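Local atomic coordinates of Atu0111 protein (Agrobacterium tumefaciens, PDB entry 2FSQ), a protein that is of unknown function but probably acts on phosphoester bonds, as do the phosphodiesterases and RNA ligases of the 2H superfamily. Residues H20-P24 / I186-F190; R134-L138 / E205-R210; R139-M145 / E178-S184. All blocks are in the same frame, centred on the assembly; numbering follows the deposited sequence. Where two conformers were deposited one is given.

Contact 1: H20-P24 / I186-F190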
ATOM      1  N   HIS A  20      19.302  -2.316 -11.576  1.00 23.70           N
ATOM      2  CA  HIS A  20      19.333  -3.385 -10.549  1.00 23.83           C
ATOM      3  C   HIS A  20      20.381  -4.467 -10.788  1.00 23.90           C
ATOM      4  O   HIS A  20      20.653  -4.816 -11.941  1.00 24.89           O
ATOM      5  CB  HIS A  20      17.950  -4.028 -10.461  1.00 23.96           C
ATOM      6  CG  HIS A  20      16.885  -3.078 -10.038  1.00 21.76           C
ATOM      7  ND1 HIS A  20      16.667  -2.750  -8.717  1.00 22.36           N
ATOM      8  CD2 HIS A  20      15.990  -2.364 -10.761  1.00 21.16           C
ATOM      9  CE1 HIS A  20      15.672  -1.884  -8.643  1.00 22.44           C
ATOM     10  NE2 HIS A  20      15.238  -1.639  -9.868  1.00 22.65           N
ATOM     11  N   ASP A  21      20.952  -4.998  -9.695  1.00 23.76           N
ATOM     12  CA  ASP A  21      21.960  -6.074  -9.748  1.00 23.46           C
ATOM     13  C   ASP A  21      21.502  -7.346  -9.013  1.00 23.02           C
ATOM     14  O   ASP A  21      22.301  -8.257  -8.738  1.00 23.79           O
ATOM     15  CB  ASP A  21      23.320  -5.577  -9.201  1.00 23.76           C
ATOM     16  CG  ASP A  21      23.290  -5.264  -7.696  1.00 24.55           C
ATOM     17  OD1 ASP A  21      22.194  -5.183  -7.096  1.00 24.29           O
ATOM     18  OD2 ASP A  21      24.373  -5.073  -7.110  1.00 25.00           O
ATOM     19  N   GLN A  22      20.209  -7.394  -8.701  1.00 21.99           N
ATOM     20  CA  GLN A  22      19.598  -8.519  -7.991  1.00 20.77           C
ATOM     21  C   GLN A  22      18.082  -8.424  -8.228  1.00 20.56           C
ATOM     22  O   GLN A  22      17.571  -7.349  -8.562  1.00 19.88           O
ATOM     23  CB  GLN A  22      19.922  -8.466  -6.494  1.00 21.64           C
ATOM     24  CG  GLN A  22      19.472  -7.175  -5.821  1.00 21.86           C
ATOM     25  CD  GLN A  22      19.927  -7.037  -4.390  1.00 21.50           C
ATOM     26  OE1 GLN A  22      21.034  -7.444  -4.025  1.00 23.44           O
ATOM     27  NE2 GLN A  22      19.088  -6.423  -3.573  1.00 22.49           N
ATOM     28  N   PRO A  23      17.364  -9.550  -8.095  1.00 19.40           N
ATOM     29  CA  PRO A  23      15.911  -9.526  -8.333  1.00 18.97           C
ATOM     30  C   PRO A  23      15.194  -8.692  -7.278  1.00 18.06           C
ATOM     31  O   PRO A  23      15.807  -8.351  -6.249  1.00 18.37           O
ATOM     32  CB  PRO A  23      15.508 -11.003  -8.197  1.00 18.91           C
ATOM     33  CG  PRO A  23      16.641 -11.654  -7.415  1.00 20.03           C
ATOM     34  CD  PRO A  23      17.870 -10.894  -7.755  1.00 19.89           C
ATOM     35  N   PRO A  24      13.894  -8.388  -7.504  1.00 17.23           N
ATOM     36  CA  PRO A  24      13.151  -7.704  -6.457  1.00 16.69           C
ATOM     37  C   PRO A  24      13.332  -8.405  -5.115  1.00 16.27           C
ATOM     38  O   PRO A  24      13.276  -9.653  -5.042  1.00 16.11           O
ATOM     39  CB  PRO A  24      11.694  -7.789  -6.955  1.00 16.32           C
ATOM     40  CG  PRO A  24      11.827  -7.735  -8.426  1.00 16.61           C
ATOM     41  CD  PRO A  24      13.048  -8.635  -8.689  1.00 17.71           C
ATOM     42  N   ILE A 186       6.272  -5.843  -8.492  1.00 13.05           N
ATOM     43  CA  ILE A 186       7.187  -6.211  -9.574  1.00 13.08           C
ATOM     44  C   ILE A 186       7.802  -7.580  -9.250  1.00 13.26           C
ATOM     45  O   ILE A 186       8.439  -7.748  -8.205  1.00 13.41           O
ATOM     46  CB  ILE A 186       8.330  -5.192  -9.724  1.00 14.22           C
ATOM     47  CG1 ILE A 186       7.779  -3.765  -9.803  1.00 15.85           C
ATOM     48  CG2 ILE A 186       9.231  -5.566 -10.910  1.00 16.68           C
ATOM     49  CD1 ILE A 186       7.028  -3.476 -11.046  1.00 20.01           C
ATOM     50  N   VAL A 187       7.600  -8.555 -10.140  1.00 13.24           N
ATOM     51  CA  VAL A 187       8.201  -9.881  -9.990  1.00 12.79           C
ATOM     52  C   VAL A 187       9.557  -9.981 -10.683  1.00 13.27           C
ATOM     53  O   VAL A 187      10.492 -10.592 -10.138  1.00 12.84           O
ATOM     54  CB  VAL A 187       7.250 -10.971 -10.519  1.00 13.02           C
ATOM     55  CG1 VAL A 187       7.842 -12.370 -10.275  1.00 14.35           C
ATOM     56  CG2 VAL A 187       5.891 -10.837  -9.865  1.00 13.20           C
ATOM     57  N   SER A 188       9.658  -9.381 -11.876  1.00 13.44           N
ATOM     58  CA  SER A 188      10.930  -9.284 -12.601  1.00 14.96           C
ATOM     59  C   SER A 188      11.031  -7.926 -13.252  1.00 15.41           C
ATOM     60  O   SER A 188      10.017  -7.371 -13.664  1.00 15.72           O
ATOM     61  CB  SER A 188      11.093 -10.396 -13.647  1.00 15.24           C
ATOM     62  OG  SER A 188      10.046 -10.392 -14.609  1.00 16.38           O
ATOM     63  N   TRP A 189      12.244  -7.380 -13.303  1.00 16.37           N
ATOM     64  CA  TRP A 189      12.447  -6.022 -13.807  1.00 17.24           C
ATOM     65  C   TRP A 189      12.105  -5.932 -15.292  1.00 18.12           C
ATOM     66  O   TRP A 189      12.192  -6.921 -16.021  1.00 18.25           O
ATOM     67  CB  TRP A 189      13.886  -5.548 -13.520  1.00 17.88           C
ATOM     68  CG  TRP A 189      14.275  -5.630 -12.052  1.00 18.77           C
ATOM     69  CD1 TRP A 189      15.280  -6.398 -11.515  1.00 19.04           C
ATOM     70  CD2 TRP A 189      13.668  -4.941 -10.954  1.00 18.15           C
ATOM     71  NE1 TRP A 189      15.332  -6.224 -10.151  1.00 19.91           N
ATOM     72  CE2 TRP A 189      14.368  -5.327  -9.776  1.00 17.27           C
ATOM     73  CE3 TRP A 189      12.631  -4.007 -10.844  1.00 18.65           C
ATOM     74  CZ2 TRP A 189      14.033  -4.837  -8.507  1.00 18.84           C
ATOM     75  CZ3 TRP A 189      12.298  -3.517  -9.575  1.00 19.93           C
ATOM     76  CH2 TRP A 189      13.008  -3.931  -8.424  1.00 18.85           C
ATOM     77  N   PHE A 190      11.684  -4.745 -15.723  1.00 18.29           N
ATOM     78  CA  PHE A 190      11.243  -4.533 -17.105  1.00 19.34           C
ATOM     79  C   PHE A 190      12.418  -4.205 -18.007  1.00 20.65           C
ATOM     80  O   PHE A 190      13.286  -3.413 -17.637  1.00 21.15           O
ATOM     81  CB  PHE A 190      10.266  -3.344 -17.184  1.00 18.88           C
ATOM     82  CG  PHE A 190       8.863  -3.635 -16.710  1.00 17.31           C
ATOM     83  CD1 PHE A 190       8.573  -4.675 -15.819  1.00 17.64           C
ATOM     84  CD2 PHE A 190       7.824  -2.803 -17.118  1.00 16.61           C
ATOM     85  CE1 PHE A 190       7.267  -4.890 -15.385  1.00 16.20           C
ATOM     86  CE2 PHE A 190       6.530  -3.010 -16.694  1.00 16.58           C
ATOM     87  CZ  PHE A 190       6.247  -4.061 -15.818  1.00 17.31           C
TER
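Pro24 faces the bend at Val187, with the CA atoms of Pro24 and Val187 6.5 Å apart. Both segments run here as irregular chain, so they are joined through side chains and single carbonyls and not by strand pairing. Trp189 carries the contact. Its first torsion sets CG opposite the carbonyl carbon (chi1 -55°), which sends the indole across to the loop 20-24. There the ring is sandwiched. His20 lies flat over one face, its imidazole and the six-membered ring of Trp189 forming a face-to-face stack with centroids 3.5 Å apart and planes only 3° from parallel. His20 CB adds a CH-pi contact over the five-membered ring. Against the opposite face lies Pro24, with its CG 3.9 Å from the centroid of the six-membered ring, a CH-pi contact suited to the polarised C-H groups of proline. The third hold is polar: Trp189 NE1 donates to Gln22 O at 3.0 Å, nearly straight at 166°, with the acceptor close to the indole plane. The ring is gripped on both faces and at its N-H, which should limit its sliding and rotation. Pro24 CG also rests 3.4 Å from Ile186 O, and its CD lies 3.5 Å from Val187 O, so the proline plugs the bend. The imidazole is steadied by Tyr14, whose backbone O bonds to His20 NE2 and whose ring meets it edge-to-face. This clasp fastens the loop ahead of strand 42-48 to the loop between strand 184-186 and helix 195-212, while Ile186 and Val187 lean on strand 75-77.

Contact 2: R134-L138 / E205-R210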
ATOM      1  N   ARG A 134      -6.261  12.201  -2.823  1.00 12.24           N
ATOM      2  CA  ARG A 134      -6.388  12.224  -4.289  1.00 12.70           C
ATOM      3  C   ARG A 134      -5.178  11.539  -4.897  1.00 12.85           C
ATOM      4  O   ARG A 134      -4.096  11.489  -4.283  1.00 13.27           O
ATOM      5  CB  ARG A 134      -6.522  13.642  -4.858  1.00 13.25           C
ATOM      6  CG  ARG A 134      -5.355  14.526  -4.579  1.00 15.57           C
ATOM      7  CD  ARG A 134      -5.691  15.887  -5.142  1.00 19.29           C
ATOM      8  NE  ARG A 134      -4.771  16.921  -4.696  1.00 24.97           N
ATOM      9  CZ  ARG A 134      -3.787  17.381  -5.450  1.00 27.86           C
ATOM     10  NH1 ARG A 134      -3.588  16.868  -6.664  1.00 28.71           N
ATOM     11  NH2 ARG A 134      -2.998  18.332  -4.984  1.00 29.26           N
ATOM     12  N   VAL A 135      -5.349  11.014  -6.109  0.60 13.05           N
ATOM     13  CA  VAL A 135      -4.251  10.369  -6.834  0.60 13.59           C
ATOM     14  C   VAL A 135      -3.417  11.389  -7.607  0.60 13.96           C
ATOM     15  O   VAL A 135      -3.957  12.205  -8.360  0.60 14.10           O
ATOM     16  CB  VAL A 135      -4.753   9.227  -7.773  0.60 13.78           C
ATOM     17  CG1 VAL A 135      -5.688   9.751  -8.879  0.60 13.55           C
ATOM     18  CG2 VAL A 135      -3.569   8.433  -8.373  0.60 14.13           C
ATOM     19  N   THR A 136      -2.100  11.338  -7.416  1.00 13.87           N
ATOM     20  CA  THR A 136      -1.188  12.298  -8.031  1.00 15.10           C
ATOM     21  C   THR A 136      -0.237  11.664  -9.039  1.00 14.91           C
ATOM     22  O   THR A 136       0.372  12.379  -9.832  1.00 16.86           O
ATOM     23  CB  THR A 136      -0.368  13.032  -6.975  1.00 15.84           C
ATOM     24  OG1 THR A 136       0.326  12.069  -6.184  1.00 17.14           O
ATOM     25  CG2 THR A 136      -1.297  13.811  -6.058  1.00 16.69           C
ATOM     26  N   GLY A 137      -0.111  10.334  -9.032  1.00 13.46           N
ATOM     27  CA  GLY A 137       0.807   9.677  -9.969  1.00 13.88           C
ATOM     28  C   GLY A 137       0.403   8.238 -10.146  1.00 13.20           C
ATOM     29  O   GLY A 137      -0.294   7.686  -9.298  1.00 13.00           O
ATOM     30  N   LEU A 138       0.878   7.632 -11.233  1.00 13.85           N
ATOM     31  CA  LEU A 138       0.674   6.207 -11.514  1.00 14.18           C
ATOM     32  C   LEU A 138       1.986   5.593 -11.925  1.00 14.37           C
ATOM     33  O   LEU A 138       2.777   6.200 -12.643  1.00 14.44           O
ATOM     34  CB  LEU A 138      -0.319   5.990 -12.666  1.00 15.57           C
ATOM     35  CG  LEU A 138      -1.825   5.993 -12.509  1.00 18.30           C
ATOM     36  CD1 LEU A 138      -2.455   5.495 -13.803  1.00 15.56           C
ATOM     37  CD2 LEU A 138      -2.234   5.117 -11.348  1.00 18.73           C
ATOM     38  N   GLU A 205      -3.801   7.081 -18.461  1.00 16.48           N
ATOM     39  CA  GLU A 205      -4.655   6.514 -17.412  1.00 16.54           C
ATOM     40  C   GLU A 205      -4.713   7.354 -16.150  1.00 16.25           C
ATOM     41  O   GLU A 205      -5.744   7.387 -15.485  1.00 16.29           O
ATOM     42  CB  GLU A 205      -4.271   5.067 -17.065  1.00 16.51           C
ATOM     43  CG  GLU A 205      -4.459   4.094 -18.241  1.00 18.97           C
ATOM     44  CD  GLU A 205      -5.882   4.025 -18.785  1.00 22.33           C
ATOM     45  OE1 GLU A 205      -6.841   3.970 -17.980  1.00 22.47           O
ATOM     46  OE2 GLU A 205      -6.022   3.997 -20.037  1.00 25.18           O
ATOM     47  N   LEU A 206      -3.615   8.034 -15.832  1.00 16.17           N
ATOM     48  CA  LEU A 206      -3.609   8.950 -14.683  1.00 17.11           C
ATOM     49  C   LEU A 206      -4.635  10.052 -14.879  1.00 17.95           C
ATOM     50  O   LEU A 206      -5.415  10.340 -13.964  1.00 17.78           O
ATOM     51  CB  LEU A 206      -2.226   9.547 -14.432  1.00 16.87           C
ATOM     52  CG  LEU A 206      -2.184  10.650 -13.357  1.00 16.08           C
ATOM     53  CD1 LEU A 206      -2.610  10.140 -11.971  1.00 16.05           C
ATOM     54  CD2 LEU A 206      -0.797  11.296 -13.310  1.00 17.84           C
ATOM     55  N   GLU A 207      -4.651  10.657 -16.065  0.60 18.45           N
ATOM     56  CA  GLU A 207      -5.597  11.752 -16.281  0.60 19.98           C
ATOM     57  C   GLU A 207      -7.046  11.254 -16.306  0.60 19.25           C
ATOM     58  O   GLU A 207      -7.940  11.931 -15.793  0.60 18.74           O
ATOM     59  CB  GLU A 207      -5.229  12.625 -17.490  0.60 20.21           C
ATOM     60  CG  GLU A 207      -5.140  11.942 -18.848  0.60 22.99           C
ATOM     61  CD  GLU A 207      -5.184  12.931 -20.028  0.60 22.96           C
ATOM     62  OE1 GLU A 207      -5.299  14.162 -19.793  0.60 27.98           O
ATOM     63  OE2 GLU A 207      -5.101  12.479 -21.194  0.60 26.75           O
ATOM     64  N   LYS A 208      -7.265  10.056 -16.850  1.00 18.21           N
ATOM     65  CA  LYS A 208      -8.590   9.439 -16.866  1.00 18.90           C
ATOM     66  C   LYS A 208      -9.060   9.124 -15.440  1.00 17.34           C
ATOM     67  O   LYS A 208     -10.216   9.375 -15.087  1.00 17.67           O
ATOM     68  CB  LYS A 208      -8.599   8.183 -17.751  1.00 19.27           C
ATOM     69  CG  LYS A 208      -9.934   7.455 -17.847  1.00 21.94           C
ATOM     70  CD  LYS A 208      -9.827   6.202 -18.696  1.00 22.12           C
ATOM     71  CE  LYS A 208     -11.154   5.474 -18.740  1.00 27.13           C
ATOM     72  NZ  LYS A 208     -11.123   4.271 -19.602  1.00 28.58           N
ATOM     73  N   LEU A 209      -8.152   8.602 -14.624  1.00 16.70           N
ATOM     74  CA  LEU A 209      -8.472   8.257 -13.247  1.00 15.85           C
ATOM     75  C   LEU A 209      -8.774   9.495 -12.398  1.00 16.53           C
ATOM     76  O   LEU A 209      -9.720   9.485 -11.600  1.00 16.53           O
ATOM     77  CB  LEU A 209      -7.317   7.449 -12.632  1.00 14.93           C
ATOM     78  CG  LEU A 209      -7.487   6.995 -11.196  1.00 15.93           C
ATOM     79  CD1 LEU A 209      -8.704   6.109 -11.019  1.00 16.93           C
ATOM     80  CD2 LEU A 209      -6.243   6.255 -10.764  1.00 16.39           C
ATOM     81  N   ARG A 210      -7.972  10.547 -12.559  1.00 16.88           N
ATOM     82  CA  ARG A 210      -8.179  11.804 -11.827  1.00 17.85           C
ATOM     83  C   ARG A 210      -9.540  12.432 -12.119  1.00 17.88           C
ATOM     84  O   ARG A 210     -10.170  13.020 -11.234  1.00 18.49           O
ATOM     85  CB  ARG A 210      -7.064  12.804 -12.125  1.00 19.15           C
ATOM     86  CG  ARG A 210      -5.746  12.477 -11.431  1.00 21.62           C
ATOM     87  CD  ARG A 210      -4.677  13.495 -11.812  1.00 25.80           C
ATOM     88  NE  ARG A 210      -4.931  14.774 -11.159  1.00 28.54           N
ATOM     89  CZ  ARG A 210      -4.739  15.969 -11.711  1.00 32.14           C
ATOM     90  NH1 ARG A 210      -4.287  16.075 -12.962  1.00 34.49           N
ATOM     91  NH2 ARG A 210      -5.001  17.063 -11.007  1.00 33.93           N
TER
HETATM   92  O   HOH W   1      -5.333  14.658  -8.357  1.00 24.25           O
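Val135 projects from strand 134-138 into a hollow on helix 205-210 bounded by Leu206, Leu209 and Arg210. Strand and helix run roughly antiparallel (157°), their axes 8.4 Å apart at closest approach. In the conformer described, one branch of the valine, CG1, meets the aliphatic stem of the arginine at Arg210 CG (3.7 Å) and also touches Leu209 CD2 (4.0 Å); the other, CG2, lies against Leu206 CD1. In return the forked end of Leu206 sits on the backbone of Thr136 and Gly137, where a classic beta bulge opposite Val144 disturbs the strand. Leu138 fills the next dip, its CD1 pressed on the helix backbone 3.5 Å from Leu206 N and beside Glu205 CB. A compact branched residue suits the place of Val135, since its two methyls meet different helix residues. Leu209 continues inward to Met143 and to helix 54-67. At the outer margin a water bridges the two segments: it donates to Val135 O (2.8 Å) and accepts from Arg210 NE (2.8 Å) and, more distantly, Arg134 NH1. The adhesion is therefore mainly apolar, and the water's acceptor oxygen probably eases the proximity of the two like-charged guanidinium groups.

Contact 3: R139-M145 / E178-S184. With ACY (acetic acid), chain B.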
ATOM      1  N   ARG A 139       2.184   4.353 -11.514  0.60 13.01           N
ATOM      2  CA  ARG A 139       3.370   3.595 -11.900  0.60 13.31           C
ATOM      3  C   ARG A 139       2.923   2.137 -11.974  0.60 13.74           C
ATOM      4  O   ARG A 139       1.823   1.810 -11.555  0.60 13.27           O
ATOM      5  CB  ARG A 139       4.453   3.808 -10.853  0.60 13.40           C
ATOM      6  CG  ARG A 139       3.957   3.447  -9.465  0.60 13.01           C
ATOM      7  CD  ARG A 139       4.850   3.922  -8.366  0.60 14.87           C
ATOM      8  NE  ARG A 139       4.191   3.684  -7.084  0.60 17.19           N
ATOM      9  CZ  ARG A 139       4.642   4.121  -5.917  0.60 14.72           C
ATOM     10  NH1 ARG A 139       5.765   4.824  -5.854  0.60 17.94           N
ATOM     11  NH2 ARG A 139       3.967   3.846  -4.807  0.60 15.71           N
ATOM     12  N   PRO A 140       3.752   1.252 -12.545  1.00 14.28           N
ATOM     13  CA  PRO A 140       3.280  -0.143 -12.664  1.00 14.52           C
ATOM     14  C   PRO A 140       2.808  -0.803 -11.369  1.00 14.45           C
ATOM     15  O   PRO A 140       1.912  -1.647 -11.416  1.00 15.16           O
ATOM     16  CB  PRO A 140       4.493  -0.871 -13.239  1.00 15.64           C
ATOM     17  CG  PRO A 140       5.157   0.187 -14.056  1.00 15.45           C
ATOM     18  CD  PRO A 140       5.068   1.428 -13.187  1.00 15.26           C
ATOM     19  N   VAL A 141       3.367  -0.406 -10.224  1.00 13.49           N
ATOM     20  CA  VAL A 141       2.914  -0.986  -8.960  1.00 13.19           C
ATOM     21  C   VAL A 141       1.635  -0.362  -8.393  1.00 11.83           C
ATOM     22  O   VAL A 141       1.073  -0.885  -7.431  1.00 12.47           O
ATOM     23  CB  VAL A 141       4.010  -1.002  -7.860  1.00 12.80           C
ATOM     24  CG1 VAL A 141       5.147  -1.928  -8.261  1.00 14.49           C
ATOM     25  CG2 VAL A 141       4.538   0.384  -7.550  1.00 13.92           C
ATOM     26  N   GLY A 142       1.186   0.772  -8.944  1.00 12.19           N
ATOM     27  CA  GLY A 142      -0.055   1.349  -8.448  1.00 12.51           C
ATOM     28  C   GLY A 142      -0.114   2.868  -8.425  1.00 12.29           C
ATOM     29  O   GLY A 142       0.508   3.532  -9.235  1.00 14.43           O
HETATM   30  N   MSE A 143      -0.844   3.409  -7.453  0.60 11.90           N
HETATM   31  CA  MSE A 143      -1.188   4.832  -7.423  0.60 12.54           C
HETATM   32  C   MSE A 143      -0.486   5.560  -6.304  0.60 12.17           C
HETATM   33  O   MSE A 143      -0.537   5.116  -5.148  0.60 11.92           O
HETATM   34  CB  MSE A 143      -2.675   4.989  -7.175  0.60 12.72           C
HETATM   35  CG  MSE A 143      -3.530   4.280  -8.179  0.60 12.95           C
HETATM   36 SE   MSE A 143      -5.310   3.860  -7.540  0.45 16.15          SE
HETATM   37  CE  MSE A 143      -5.866   5.608  -6.908  0.60 17.30           C
ATOM     38  N   VAL A 144       0.135   6.687  -6.633  1.00 12.72           N
ATOM     39  CA  VAL A 144       0.724   7.544  -5.623  1.00 13.13           C
ATOM     40  C   VAL A 144      -0.374   8.534  -5.212  1.00 12.82           C
ATOM     41  O   VAL A 144      -1.107   9.053  -6.071  1.00 13.30           O
ATOM     42  CB  VAL A 144       1.925   8.310  -6.170  1.00 13.78           C
ATOM     43  CG1 VAL A 144       2.484   9.260  -5.115  1.00 15.53           C
ATOM     44  CG2 VAL A 144       3.000   7.333  -6.642  1.00 16.00           C
HETATM   45  N   MSE A 145      -0.457   8.840  -3.923  0.60 13.48           N
HETATM   46  CA  MSE A 145      -1.496   9.730  -3.426  0.60 15.31           C
HETATM   47  C   MSE A 145      -0.992  10.733  -2.429  0.60 14.11           C
HETATM   48  O   MSE A 145      -0.004  10.494  -1.736  0.60 13.58           O
HETATM   49  CB  MSE A 145      -2.555   8.912  -2.729  0.60 15.39           C
HETATM   50  CG  MSE A 145      -3.101   7.856  -3.637  0.60 16.29           C
HETATM   51 SE   MSE A 145      -4.174   6.490  -2.748  0.45 21.92          SE
HETATM   52  CE  MSE A 145      -5.479   7.614  -1.874  0.60 20.60           C
ATOM     53  N   GLU A 178       5.378   8.014   1.631  1.00 11.33           N
ATOM     54  CA  GLU A 178       4.626   8.114   0.389  1.00 12.08           C
ATOM     55  C   GLU A 178       3.349   7.255   0.452  1.00 11.52           C
ATOM     56  O   GLU A 178       3.403   6.011   0.472  1.00 11.53           O
ATOM     57  CB  GLU A 178       5.505   7.671  -0.789  1.00 12.71           C
ATOM     58  CG  GLU A 178       4.794   7.778  -2.130  1.00 14.87           C
ATOM     59  CD  GLU A 178       5.690   7.411  -3.284  1.00 18.54           C
ATOM     60  OE1 GLU A 178       6.027   6.219  -3.418  1.00 23.08           O
ATOM     61  OE2 GLU A 178       6.039   8.319  -4.059  1.00 23.83           O
ATOM     62  N   PHE A 179       2.207   7.931   0.506  1.00 11.10           N
ATOM     63  CA  PHE A 179       0.934   7.238   0.462  1.00 11.12           C
ATOM     64  C   PHE A 179       0.694   6.646  -0.915  1.00 11.36           C
ATOM     65  O   PHE A 179       1.010   7.257  -1.930  1.00 11.32           O
ATOM     66  CB  PHE A 179      -0.211   8.181   0.833  1.00 11.61           C
ATOM     67  CG  PHE A 179      -0.176   8.636   2.258  1.00 12.80           C
ATOM     68  CD1 PHE A 179      -0.700   7.844   3.275  1.00 13.27           C
ATOM     69  CD2 PHE A 179       0.386   9.865   2.585  1.00 14.80           C
ATOM     70  CE1 PHE A 179      -0.659   8.280   4.595  1.00 14.52           C
ATOM     71  CE2 PHE A 179       0.422  10.290   3.894  1.00 14.90           C
ATOM     72  CZ  PHE A 179      -0.089   9.502   4.898  1.00 14.67           C
ATOM     73  N   HIS A 180       0.088   5.468  -0.949  1.00 10.75           N
ATOM     74  CA  HIS A 180      -0.127   4.802  -2.224  1.00 11.50           C
ATOM     75  C   HIS A 180      -1.189   3.738  -2.107  1.00 10.66           C
ATOM     76  O   HIS A 180      -1.507   3.285  -0.996  1.00 11.32           O
ATOM     77  CB  HIS A 180       1.175   4.184  -2.725  1.00 12.25           C
ATOM     78  CG  HIS A 180       1.758   3.188  -1.778  1.00 11.42           C
ATOM     79  ND1 HIS A 180       2.443   3.561  -0.636  1.00 11.85           N
ATOM     80  CD2 HIS A 180       1.749   1.833  -1.789  1.00 13.67           C
ATOM     81  CE1 HIS A 180       2.833   2.475   0.014  1.00 13.48           C
ATOM     82  NE2 HIS A 180       2.436   1.414  -0.670  1.00 13.90           N
ATOM     83  N   ILE A 181      -1.750   3.353  -3.251  1.00 11.16           N
ATOM     84  CA  ILE A 181      -2.527   2.122  -3.338  1.00 11.35           C
ATOM     85  C   ILE A 181      -1.766   1.158  -4.247  1.00 10.75           C
ATOM     86  O   ILE A 181      -1.461   1.467  -5.395  1.00 12.15           O
ATOM     87  CB  ILE A 181      -3.939   2.386  -3.891  1.00 11.99           C
ATOM     88  CG1 ILE A 181      -4.731   3.166  -2.839  1.00 13.33           C
ATOM     89  CG2 ILE A 181      -4.629   1.070  -4.240  1.00 13.65           C
ATOM     90  CD1 ILE A 181      -6.144   3.541  -3.240  1.00 17.58           C
ATOM     91  N   THR A 182      -1.448  -0.009  -3.712  1.00 10.75           N
ATOM     92  CA  THR A 182      -0.746  -1.023  -4.482  1.00 10.98           C
ATOM     93  C   THR A 182      -1.731  -1.744  -5.403  1.00 11.37           C
ATOM     94  O   THR A 182      -2.756  -2.244  -4.955  1.00 12.91           O
ATOM     95  CB  THR A 182      -0.091  -2.009  -3.514  1.00 11.58           C
ATOM     96  OG1 THR A 182       0.911  -1.303  -2.769  1.00 13.21           O
ATOM     97  CG2 THR A 182       0.546  -3.203  -4.275  1.00 13.65           C
ATOM     98  N   LEU A 183      -1.411  -1.758  -6.692  1.00 11.17           N
ATOM     99  CA  LEU A 183      -2.125  -2.601  -7.641  1.00 12.41           C
ATOM    100  C   LEU A 183      -1.342  -3.891  -7.909  1.00 12.19           C
ATOM    101  O   LEU A 183      -1.937  -4.923  -8.210  1.00 13.25           O
ATOM    102  CB  LEU A 183      -2.364  -1.862  -8.963  1.00 12.12           C
ATOM    103  CG  LEU A 183      -3.292  -0.647  -8.875  1.00 14.26           C
ATOM    104  CD1 LEU A 183      -3.431  -0.033 -10.247  1.00 16.61           C
ATOM    105  CD2 LEU A 183      -4.659  -1.021  -8.316  1.00 16.58           C
ATOM    106  N   SER A 184      -0.012  -3.830  -7.810  1.00 12.14           N
ATOM    107  CA  SER A 184       0.799  -5.011  -8.130  1.00 11.98           C
ATOM    108  C   SER A 184       2.156  -4.916  -7.471  1.00 11.80           C
ATOM    109  O   SER A 184       2.554  -3.853  -6.984  1.00 11.94           O
ATOM    110  CB  SER A 184       1.000  -5.158  -9.647  1.00 13.01           C
ATOM    111  OG  SER A 184       1.968  -4.251 -10.130  1.00 13.61           O
TER
HETATM  112  C   ACY B 450       1.390  -1.226   0.631  1.00 28.03           C
HETATM  113  O   ACY B 450       0.451  -1.806   0.022  1.00 28.20           O
HETATM  114  OXT ACY B 450       1.242  -0.565   1.693  1.00 28.57           O
HETATM  115  CH3 ACY B 450       2.766  -1.274   0.029  1.00 28.45           C
HETATM  116  O   HOH W   2       1.727   2.053  -5.583  1.00 21.81           O
HETATM  117  O   HOH W   3       5.576   3.889  -2.069  1.00 29.69           O
HETATM  118  O   HOH W   4       2.319  10.694  -0.476  1.00 13.53           O
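Met143, a selenomethionine, and Ile181 form an antiparallel hydrogen-bonded pair, Met143 N giving to Ile181 O and Ile181 N to Met143 O, both at 2.9 Å and in the carbonyl planes, as strands 142-145 and 179-182 run with their axes 4.5 Å apart at closest approach. Their side chains point the same way, into the core that Met85 and Ile59 help to line. A type I turn from Arg139 to Gly142 precedes the pairing; Gly142 has a positive phi of 145°, and the backbone of Ile181 and Leu183 occupies the side where a CB would lie, which suits glycine. Val141 O accepts from both Leu183 N (2.7 Å) and Ser184 N (3.2 Å), while Ser184 OG donates to Pro140 O from above its carbonyl plane. His180-Ile181-Thr182 matches the H-x-T signature of the 2H clan; Thr182 OG1 donates to O of an acetic acid molecule, probably from the crystallisation liquor, at 2.9 Å, and Thr86 OG1 is bonded to it as well. The imidazole is held by the residue two before it in the chain: CG lies between the backbone N and carbonyl carbon (chi1 59°), letting His180 ND1 donate in the ring plane to Glu178 O at 2.9 Å. Arg139, in the conformer described, stretches over Val144, whose CG2 underlies the guanidinium, to form a salt bridge, NH1 reaching Glu178 OE1 (2.8 Å) from above the carboxylate plane.

Overall arrangement
Contact 3 holds the middle of the arrangement and is the one that reaches the acetic acid molecule, which lies between Thr182 and Thr86 in what is probably the active-site cleft of a 2H protein. Contact 2 sits beside it, centres about 10 Å apart, because strands 133-139 and 142-147 are neighbours in one sheet, Thr136 N probably bonding to Val144 O (2.8 Å). The helix of contact 2 packs on the Met143 face of this sheet, while His180 lies on the other. Contact 1 is centred about 17 Å from contact 3, yet Ile186 CG1 touches Val141 CG1 at 3.6 Å. Contacts 1 and 2 do not touch. Along the chain, contact 3 is nested within both the others.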